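PDB 3CZX: putative N-acetylmuramoyl-L-alanine amidase from Neisseria meningitidis MC58, which probably hydrolyses, with the help of a bound zinc ion, the amide link between N-acetylmuramoyl residues and L-amino acids in cell-wall glycopeptides. Local coordinates for residues A[24-29]-A[77-82]; A[42-47]-A[165-170]; A[111-116]-A[155-160]; A[116-119]-A[123-126]. One frame throughout, in Å; residues are numbered along the deposited sequence.

Contact 1: residues A[24-29]-A[77-82]. With ZN (zinc ion), chain E.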
# COMPACT_ATOMS: atom_id res chain seq x y z
N ASP A 24 0.30 -10.25 9.78
CA ASP A 24 0.40 -8.80 9.81
C ASP A 24 1.52 -8.36 10.74
O ASP A 24 1.54 -8.71 11.92
CB ASP A 24 -0.93 -8.21 10.26
CG ASP A 24 -2.04 -8.48 9.25
OD1 ASP A 24 -1.81 -8.31 8.05
OD2 ASP A 24 -3.13 -8.87 9.67
N ARG A 25 2.44 -7.56 10.20
CA ARG A 25 3.59 -7.08 10.95
C ARG A 25 3.59 -5.56 11.04
O ARG A 25 3.42 -4.88 10.03
CB ARG A 25 4.88 -7.48 10.27
CG ARG A 25 5.04 -9.00 9.99
CD ARG A 25 6.49 -9.32 9.63
NE ARG A 25 6.96 -8.55 8.49
CZ ARG A 25 8.23 -8.47 8.10
NH1 ARG A 25 9.22 -9.13 8.74
NH2 ARG A 25 8.54 -7.71 7.08
N GLU A 26 3.88 -5.06 12.23
CA GLU A 26 4.00 -3.60 12.44
C GLU A 26 4.88 -2.94 11.40
O GLU A 26 4.55 -1.88 10.87
CB GLU A 26 4.51 -3.30 13.85
CG GLU A 26 4.66 -1.78 14.15
CD GLU A 26 4.98 -1.47 15.58
OE1 GLU A 26 5.12 -2.42 16.38
OE2 GLU A 26 5.06 -0.25 15.91
N ALA A 27 6.01 -3.54 11.09
CA ALA A 27 6.97 -2.94 10.16
C ALA A 27 6.32 -2.70 8.80
O ALA A 27 6.61 -1.70 8.11
CB ALA A 27 8.17 -3.83 10.00
N ASP A 28 5.44 -3.62 8.41
CA ASP A 28 4.83 -3.60 7.08
C ASP A 28 3.73 -2.57 7.10
O ASP A 28 3.54 -1.85 6.10
CB ASP A 28 4.27 -4.99 6.73
CG ASP A 28 5.37 -6.06 6.66
OD1 ASP A 28 6.56 -5.71 6.46
OD2 ASP A 28 5.02 -7.25 6.80
N LEU A 29 2.93 -2.55 8.17
CA LEU A 29 1.84 -1.56 8.29
C LEU A 29 2.42 -0.13 8.35
O LEU A 29 1.84 0.83 7.76
CB LEU A 29 0.95 -1.85 9.52
CG LEU A 29 0.25 -3.22 9.53
CD1 LEU A 29 -0.36 -3.59 10.93
CD2 LEU A 29 -0.80 -3.25 8.45
N PHE A 77 5.51 6.48 11.99
CA PHE A 77 4.34 5.65 12.11
C PHE A 77 4.68 4.32 12.80
O PHE A 77 5.66 3.66 12.45
CB PHE A 77 3.69 5.39 10.73
CG PHE A 77 3.19 6.64 10.05
CD1 PHE A 77 1.93 7.14 10.30
CD2 PHE A 77 3.99 7.29 9.16
CE1 PHE A 77 1.49 8.29 9.64
CE2 PHE A 77 3.57 8.48 8.50
CZ PHE A 77 2.33 8.96 8.76
N HIS A 78 3.86 4.00 13.77
CA HIS A 78 3.93 2.77 14.56
C HIS A 78 2.53 2.22 14.75
O HIS A 78 1.55 2.89 14.41
CB HIS A 78 4.48 3.06 15.94
CG HIS A 78 5.95 3.28 15.99
ND1 HIS A 78 6.82 2.31 16.44
CD2 HIS A 78 6.71 4.32 15.60
CE1 HIS A 78 8.06 2.74 16.30
NE2 HIS A 78 8.02 3.97 15.80
N THR A 79 2.43 0.98 15.26
CA THR A 79 1.18 0.46 15.79
C THR A 79 1.35 0.21 17.29
O THR A 79 2.46 -0.21 17.74
CB THR A 79 0.71 -0.86 15.13
OG1 THR A 79 1.70 -1.87 15.32
CG2 THR A 79 0.56 -0.69 13.67
N ASN A 80 0.29 0.46 18.04
CA ASN A 80 0.24 0.12 19.44
C ASN A 80 0.03 -1.39 19.58
O ASN A 80 -0.21 -2.08 18.60
CB ASN A 80 -0.83 0.93 20.17
CG ASN A 80 -0.37 1.37 21.55
OD1 ASN A 80 0.35 0.62 22.24
ND2 ASN A 80 -0.77 2.57 21.96
N ALA A 81 0.21 -1.91 20.79
CA ALA A 81 0.02 -3.32 21.05
C ALA A 81 -0.20 -3.50 22.56
O ALA A 81 0.43 -2.81 23.35
CB ALA A 81 1.24 -4.11 20.62
N ALA A 82 -1.06 -4.44 22.92
CA ALA A 82 -1.28 -4.85 24.30
C ALA A 82 -1.56 -6.34 24.35
O ALA A 82 -2.06 -6.94 23.38
CB ALA A 82 -2.43 -4.10 24.91
ZN ZN E . 6.53 0.33 17.35
O HOH W 1 4.99 0.98 18.79
O HOH W 2 7.81 0.51 19.25
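Glu26 and His78 share a zinc ion, which makes this contact part of the metal site of the amidase. Glu26 binds through one oxygen, OE2 lying 2.1 Å from the zinc, and His78 offers its ND1 at 2.2 Å. Two waters and His12 complete the five ligands. An extended Glu26 chain, with CG anti to the backbone N (chi1 -180°), carries the carboxylate from the start of helix 26-45 to the metal. The two ligand atoms, Glu26 OE2 and His78 ND1, approach to 3.2 Å because both bind the same ion.

Hydrogen bonds fix the ligands from the second shell. The backbone N of Thr79 donates to Glu26 OE2 over 3.0 Å at 156°, arriving from above the carboxylate plane (56° out of it), and that oxygen is therefore held by metal and peptide together. Glu26 OE1 is taken by the backbone N of Ala19, and His78 NE2 by Glu76. Water 1, a zinc ligand, also donates to Thr79 O, 3.0 Å away.

Packing is supplied by Thr79, which lies alongside Glu26, the two side chains pointing in opposing senses. Its OG1 rests 3.2 Å from Glu26 CG, buried and without a polar partner in the model. Its methyl CG2 meets Leu29 CD1 at 4.1 Å, the two side chains crossing near a right angle.

Residues 77-82 leave the end of strand 73-77, beside strand 142-145, whose Val143 and Glu145 touch His78. Met33 of helix 26-45 and Ile149 touch Thr79, while Leu29 packs against helix 152-177.

Contact 2: residues A[42-47]-A[165-170]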
# COMPACT_ATOMS: atom_id res chain seq x y z
N ARG A 42 2.88 14.50 -1.72
CA ARG A 42 3.63 14.85 -2.96
C ARG A 42 2.70 14.99 -4.18
O ARG A 42 2.71 16.06 -4.84
CB ARG A 42 4.73 13.83 -3.19
CG ARG A 42 5.79 13.88 -2.18
CD ARG A 42 6.66 12.64 -2.21
NE ARG A 42 7.88 12.76 -1.47
CZ ARG A 42 8.63 11.75 -1.02
NH1 ARG A 42 8.30 10.47 -1.25
NH2 ARG A 42 9.74 11.99 -0.36
N ASN A 43 1.88 13.99 -4.46
CA ASN A 43 0.97 14.03 -5.65
C ASN A 43 -0.12 15.04 -5.65
O ASN A 43 -0.29 15.78 -6.64
CB ASN A 43 0.26 12.68 -5.86
CG ASN A 43 1.22 11.56 -6.08
OD1 ASN A 43 2.38 11.79 -6.41
ND2 ASN A 43 0.74 10.32 -5.92
N ASP A 44 -0.91 15.07 -4.59
CA ASP A 44 -2.09 15.91 -4.58
C ASP A 44 -1.76 17.35 -4.23
O ASP A 44 -2.49 18.27 -4.63
CB ASP A 44 -3.15 15.39 -3.59
CG ASP A 44 -3.79 14.11 -4.02
OD1 ASP A 44 -3.27 13.46 -4.95
OD2 ASP A 44 -4.83 13.77 -3.42
N TYR A 45 -0.68 17.55 -3.48
CA TYR A 45 -0.37 18.87 -2.94
C TYR A 45 0.96 19.48 -3.34
O TYR A 45 1.19 20.65 -3.06
CB TYR A 45 -0.46 18.85 -1.41
CG TYR A 45 -1.83 18.47 -0.88
CD1 TYR A 45 -2.81 19.43 -0.66
CD2 TYR A 45 -2.13 17.13 -0.58
CE1 TYR A 45 -4.05 19.10 -0.17
CE2 TYR A 45 -3.40 16.77 -0.05
CZ TYR A 45 -4.36 17.77 0.13
OH TYR A 45 -5.61 17.52 0.65
N GLY A 46 1.84 18.72 -3.98
CA GLY A 46 3.17 19.20 -4.35
C GLY A 46 4.08 19.61 -3.20
O GLY A 46 5.01 20.43 -3.36
N LEU A 47 3.84 19.02 -2.02
CA LEU A 47 4.58 19.37 -0.82
C LEU A 47 5.92 18.64 -0.73
O LEU A 47 6.11 17.57 -1.35
CB LEU A 47 3.71 19.06 0.43
CG LEU A 47 2.51 19.99 0.54
CD1 LEU A 47 1.49 19.54 1.61
CD2 LEU A 47 2.92 21.44 0.82
N ILE A 165 -7.79 5.99 5.15
CA ILE A 165 -7.26 6.48 6.42
C ILE A 165 -6.00 7.33 6.15
O ILE A 165 -5.87 8.44 6.70
CB ILE A 165 -6.99 5.31 7.44
CG1 ILE A 165 -8.31 4.66 7.88
CG2 ILE A 165 -6.13 5.78 8.63
CD1 ILE A 165 -8.13 3.35 8.61
N CYS A 166 -5.09 6.82 5.34
CA CYS A 166 -3.83 7.53 5.02
C CYS A 166 -4.11 8.79 4.22
O CYS A 166 -3.47 9.81 4.46
CB CYS A 166 -2.83 6.68 4.35
SG CYS A 166 -2.27 5.27 5.36
N ARG A 167 -5.13 8.78 3.35
CA ARG A 167 -5.57 10.02 2.68
C ARG A 167 -6.09 11.05 3.66
O ARG A 167 -5.76 12.24 3.55
CB ARG A 167 -6.62 9.74 1.60
CG ARG A 167 -6.99 11.00 0.81
CD ARG A 167 -7.86 10.70 -0.37
NE ARG A 167 -7.19 9.82 -1.31
CZ ARG A 167 -6.34 10.18 -2.26
NH1 ARG A 167 -6.00 11.44 -2.44
NH2 ARG A 167 -5.81 9.26 -3.05
N ALA A 168 -6.91 10.62 4.63
CA ALA A 168 -7.40 11.51 5.72
C ALA A 168 -6.20 12.16 6.45
O ALA A 168 -6.21 13.37 6.75
CB ALA A 168 -8.31 10.74 6.74
N ILE A 169 -5.16 11.37 6.72
CA ILE A 169 -3.99 11.89 7.44
C ILE A 169 -3.28 12.96 6.58
O ILE A 169 -3.00 14.08 7.03
CB ILE A 169 -3.01 10.74 7.83
CG1 ILE A 169 -3.63 9.84 8.91
CG2 ILE A 169 -1.62 11.30 8.30
CD1 ILE A 169 -2.88 8.48 9.13
N ALA A 170 -3.01 12.61 5.33
CA ALA A 170 -2.36 13.51 4.37
C ALA A 170 -3.18 14.80 4.24
O ALA A 170 -2.64 15.91 4.28
CB ALA A 170 -2.19 12.79 3.02
O HOH W 3 -4.36 11.06 -4.96
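Two long helices of the zinc-amidase fold, 26-45 and 152-177, run in the same general direction, and Asp44 and Arg167 tie them together by a salt bridge. OD2 of Asp44 lies 2.8 Å from NH1 of Arg167, at the edge of the guanidinium and near its plane. As a hydrogen bond this pair is weak, for the N-H...O angle is only 119°; the short separation of opposite charges is the better evidence of attraction. A second link runs through water 3, which donates to Asp44 OD1 at 2.6 Å and accepts from Arg167 NH2 at 3.0 Å. Carboxylate and guanidinium planes are 26° apart, so both groups turn roughly the same way while the side chains that bear them cross at about a right angle. Arg167 extends outward from its helix through CG and CD, then bends at chi3 (-61°) to bring NH1 to Asp44.

Beyond the salt bridge the contact is slight: Tyr45 CE2 lies 4.5 Å from Ala170 O, which approaches the ring obliquely. The Tyr45 OH is hydrogen-bonded to OD1 of Asp171, the residue after Ala170.

Along the same helix pair, Cys166 packs on Ile36 and Val37, and Arg167 and Ala170 both lean on Ile40. Arg167 also touches Thr54 of the second subunit, which places the salt bridge beside the dimer interface. Ile169 packs instead against helix 99-113, so helix 152-177 contacts both helices.

Contact 3: residues A[111-116]-A[155-160]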
# COMPACT_ATOMS: atom_id res chain seq x y z
N LYS A 111 -12.15 10.52 12.82
CA LYS A 111 -13.31 10.84 11.95
C LYS A 111 -13.57 9.69 10.99
O LYS A 111 -14.71 9.31 10.76
CB LYS A 111 -13.10 12.14 11.16
CG LYS A 111 -13.17 13.37 12.00
CD LYS A 111 -12.37 14.53 11.44
CE LYS A 111 -13.20 15.56 10.80
NZ LYS A 111 -12.28 16.73 10.53
N LYS A 112 -12.51 9.10 10.45
CA LYS A 112 -12.64 8.08 9.42
C LYS A 112 -12.99 6.70 9.98
O LYS A 112 -13.51 5.85 9.27
CB LYS A 112 -11.34 7.96 8.63
CG LYS A 112 -11.36 7.03 7.40
CD LYS A 112 -12.14 7.67 6.28
CE LYS A 112 -12.05 6.91 4.98
NZ LYS A 112 -12.84 7.66 3.91
N THR A 113 -12.72 6.49 11.26
CA THR A 113 -12.76 5.14 11.87
C THR A 113 -13.71 4.93 13.03
O THR A 113 -14.04 3.80 13.32
CB THR A 113 -11.38 4.73 12.37
OG1 THR A 113 -10.95 5.68 13.36
CG2 THR A 113 -10.37 4.70 11.22
N GLY A 114 -14.09 5.99 13.71
CA GLY A 114 -14.84 5.85 14.96
C GLY A 114 -13.98 5.31 16.11
O GLY A 114 -14.49 4.93 17.14
N TRP A 115 -12.64 5.30 15.93
CA TRP A 115 -11.74 4.88 17.00
C TRP A 115 -11.66 5.98 18.06
O TRP A 115 -11.75 7.18 17.75
CB TRP A 115 -10.33 4.65 16.43
CG TRP A 115 -10.21 3.45 15.52
CD1 TRP A 115 -11.05 2.37 15.45
CD2 TRP A 115 -9.19 3.23 14.55
NE1 TRP A 115 -10.62 1.49 14.46
CE2 TRP A 115 -9.46 1.98 13.91
CE3 TRP A 115 -8.09 3.95 14.13
CZ2 TRP A 115 -8.66 1.46 12.89
CZ3 TRP A 115 -7.27 3.41 13.11
CH2 TRP A 115 -7.57 2.17 12.51
N LYS A 116 -11.43 5.54 19.29
CA LYS A 116 -11.35 6.44 20.43
C LYS A 116 -10.02 7.21 20.42
O LYS A 116 -9.00 6.61 20.20
CB LYS A 116 -11.45 5.61 21.71
CG LYS A 116 -11.58 6.44 22.99
CD LYS A 116 -11.21 5.65 24.23
CE LYS A 116 -11.18 6.58 25.47
NZ LYS A 116 -12.55 7.01 25.91
N LEU A 155 -7.74 -3.70 13.52
CA LEU A 155 -6.81 -4.09 12.48
C LEU A 155 -7.55 -4.44 11.18
O LEU A 155 -7.11 -4.06 10.07
CB LEU A 155 -5.94 -5.27 12.96
CG LEU A 155 -5.02 -5.91 11.91
CD1 LEU A 155 -4.03 -4.95 11.23
CD2 LEU A 155 -4.30 -7.11 12.47
N ALA A 156 -8.64 -5.17 11.28
CA ALA A 156 -9.45 -5.46 10.08
C ALA A 156 -9.95 -4.18 9.43
O ALA A 156 -9.96 -4.09 8.20
CB ALA A 156 -10.65 -6.37 10.42
N LEU A 157 -10.40 -3.23 10.24
CA LEU A 157 -10.90 -1.95 9.69
C LEU A 157 -9.79 -1.22 8.99
O LEU A 157 -10.01 -0.70 7.88
CB LEU A 157 -11.49 -1.08 10.81
CG LEU A 157 -12.20 0.17 10.26
CD1 LEU A 157 -13.43 -0.24 9.48
CD2 LEU A 157 -12.59 1.02 11.45
N PHE A 158 -8.61 -1.21 9.60
CA PHE A 158 -7.44 -0.55 9.01
C PHE A 158 -7.15 -1.20 7.66
O PHE A 158 -6.95 -0.51 6.70
CB PHE A 158 -6.20 -0.60 9.86
CG PHE A 158 -4.99 0.03 9.20
CD1 PHE A 158 -4.86 1.40 9.11
CD2 PHE A 158 -4.02 -0.76 8.59
CE1 PHE A 158 -3.75 1.97 8.47
CE2 PHE A 158 -2.93 -0.15 7.96
CZ PHE A 158 -2.82 1.22 7.90
N LYS A 159 -7.07 -2.53 7.64
CA LYS A 159 -6.69 -3.22 6.41
C LYS A 159 -7.65 -2.95 5.26
O LYS A 159 -7.22 -2.89 4.11
CB LYS A 159 -6.55 -4.74 6.68
CG LYS A 159 -5.38 -5.11 7.54
CD LYS A 159 -5.41 -6.54 8.10
CE LYS A 159 -5.17 -7.57 7.10
NZ LYS A 159 -5.09 -8.94 7.74
N THR A 160 -8.95 -2.84 5.53
CA THR A 160 -9.99 -2.57 4.51
C THR A 160 -10.13 -1.12 4.11
O THR A 160 -10.74 -0.86 3.09
CB THR A 160 -11.36 -3.08 4.95
OG1 THR A 160 -11.81 -2.31 6.08
CG2 THR A 160 -11.30 -4.58 5.26
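Leu157 and Trp115 make the tight part of this contact, where one methyl does most of the work. CD2 of Leu157 comes to 3.6 Å from Trp115 NE1, obliquely to the indole, and the same methyl stands 3.7 Å from the backbone O of Thr113 and 4.0 Å from Thr113 CB. It rests against both the end of helix 99-113 and the ring that follows. The far side of the indole reaches deeper: CH2 of Trp115 meets CB of Phe158 at 4.1 Å, with CB at the ring edge and near its plane. The Phe158 ring itself stacks with Phe147, which also meets Trp115 at about 40° between planes, so the three rings form an aromatic cluster.

An ST turn fixes the backbone from which the indole springs. Thr113 OG1 accepts from the backbone N of Trp115, 3.1 Å away with an N-H...O angle of 161°, and also bonds Val109 O, one turn back in the helix. The chain leaves helical geometry at Gly114, whose phi is 71°, and folds back so that Thr113 CB sits 3.4 Å above one face of the indole, toward its rim. Residues 111-116 thereby end helix 99-113 against helix 152-177.

Toward solvent the fit slackens. Leu157 is itself partly exposed, and Lys111 and Lys112 stand on the surface. Lys159 and Thr160 of helix 152-177 reach the second subunit: the ammonium of Lys159 forms a salt bridge with Asp24 of its own chain and a hydrogen bond with Ser23 of the second subunit, and Thr160 O accepts from Lys56 of that subunit.

Contact 4: residues A[116-119]-A[123-126]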
# COMPACT_ATOMS: atom_id res chain seq x y z
N LYS A 116 -11.43 5.54 19.29
CA LYS A 116 -11.35 6.44 20.43
C LYS A 116 -10.02 7.21 20.42
O LYS A 116 -9.00 6.61 20.20
CB LYS A 116 -11.45 5.61 21.71
CG LYS A 116 -11.58 6.44 22.99
CD LYS A 116 -11.21 5.65 24.23
CE LYS A 116 -11.18 6.58 25.47
NZ LYS A 116 -12.55 7.01 25.91
N LEU A 117 -10.07 8.51 20.68
CA LEU A 117 -8.87 9.33 20.93
C LEU A 117 -8.45 9.13 22.40
O LEU A 117 -9.21 9.47 23.33
CB LEU A 117 -9.15 10.81 20.69
CG LEU A 117 -9.32 11.29 19.26
CD1 LEU A 117 -9.89 12.69 19.23
CD2 LEU A 117 -7.95 11.16 18.59
N ARG A 118 -7.26 8.57 22.60
CA ARG A 118 -6.65 8.39 23.91
C ARG A 118 -5.91 9.68 24.28
O ARG A 118 -5.67 10.52 23.45
CB ARG A 118 -5.72 7.20 23.90
CG ARG A 118 -6.42 5.88 23.50
CD ARG A 118 -5.43 4.83 23.08
NE ARG A 118 -4.56 4.40 24.16
CZ ARG A 118 -4.80 3.36 24.98
NH1 ARG A 118 -5.88 2.64 24.86
NH2 ARG A 118 -3.92 3.07 25.93
N GLY A 119 -5.53 9.82 25.54
CA GLY A 119 -4.85 11.04 25.97
C GLY A 119 -5.71 12.25 25.79
O GLY A 119 -6.93 12.18 25.91
N PHE A 123 -3.22 13.19 22.10
CA PHE A 123 -1.85 13.54 22.52
C PHE A 123 -1.45 12.92 23.86
O PHE A 123 -2.22 13.01 24.81
CB PHE A 123 -1.73 15.07 22.70
CG PHE A 123 -0.44 15.50 23.37
CD1 PHE A 123 0.77 15.44 22.68
CD2 PHE A 123 -0.40 15.98 24.70
CE1 PHE A 123 1.97 15.82 23.26
CE2 PHE A 123 0.80 16.37 25.26
CZ PHE A 123 1.99 16.26 24.54
N LYS A 124 -0.27 12.32 23.89
CA LYS A 124 0.37 11.91 25.12
C LYS A 124 1.77 12.50 25.16
O LYS A 124 2.46 12.51 24.15
CB LYS A 124 0.40 10.40 25.20
CG LYS A 124 -1.02 9.89 25.45
CD LYS A 124 -1.08 8.77 26.39
CE LYS A 124 -2.50 8.22 26.49
NZ LYS A 124 -2.52 6.72 26.60
N PRO A 125 2.17 13.05 26.32
CA PRO A 125 3.46 13.75 26.38
C PRO A 125 4.63 12.82 26.53
O PRO A 125 4.51 11.77 27.12
CB PRO A 125 3.32 14.60 27.66
CG PRO A 125 2.45 13.76 28.54
CD PRO A 125 1.43 13.16 27.58
N ASP A 126 5.79 13.26 26.05
CA ASP A 126 6.99 12.43 26.13
C ASP A 126 7.45 12.16 27.58
O ASP A 126 7.94 11.06 27.88
CB ASP A 126 8.13 13.08 25.33
CG ASP A 126 8.54 14.45 25.88
OD1 ASP A 126 9.74 14.66 26.11
OD2 ASP A 126 7.67 15.31 26.07
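Arg118 and Lys124 aim their charged ends at one spot, Glu91 OE1, with which both form salt bridges. Their cations therefore stand close, Lys124 NZ being 3.9 Å from Arg118 NE and 4.0 Å from Arg118 NH2, as neighbours around a shared carboxylate. The ammonium lies oblique to the guanidinium. Arg118 gets there by a bend at chi3 (65°), and its NH1 goes to the backbone O of Thr88. The lysine, bent at chi2 and chi4, passes alongside Gly119, its CE 3.6 Å from Gly119 N.

The backbones come together at Gly119 and Phe123. Gly119 CA approaches Phe123 O at 3.5 Å, a CA-H...O contact with 140° at the hydrogen, and these two residues have the nearest CA atoms of the pair, 5.2 Å apart. The bond from CA to CB of Phe123 leads away from 116-119.

The Phe123 side chain packs on Lys99 and Cys102 of helix 99-113, where Leu117 also rests, on Lys107 and Ala110. Strand 123-125 lies at the edge of the six-stranded sheet, parallel to strand 91-94, with Lys124 bonded through its backbone to Ala92 and Ser94.

Contact 1 holds the zinc; the centres of contacts 3, 4 and 2 lie about 14, 17 and 21 Å from its own. Contact 3 touches it directly: Asp24 OD2 pairs with Lys159 NZ at 2.7 Å, and Leu29 CD2 packs on Phe158 CE2 at 3.8 Å, although the Phe158 side chain remains about 13 Å from the metal. Contact 2 shares helix 26-45 with contact 1, and helix 152-177 with contact 3, which it meets through Ile165 CD1, 3.7 Å from Thr113 CG2. Contact 4 follows contact 3 through Lys116, with the side chain of Arg118 about 14 Å from the zinc. Contacts 1, 2 and 3 also touch the second subunit; contact 4 does not.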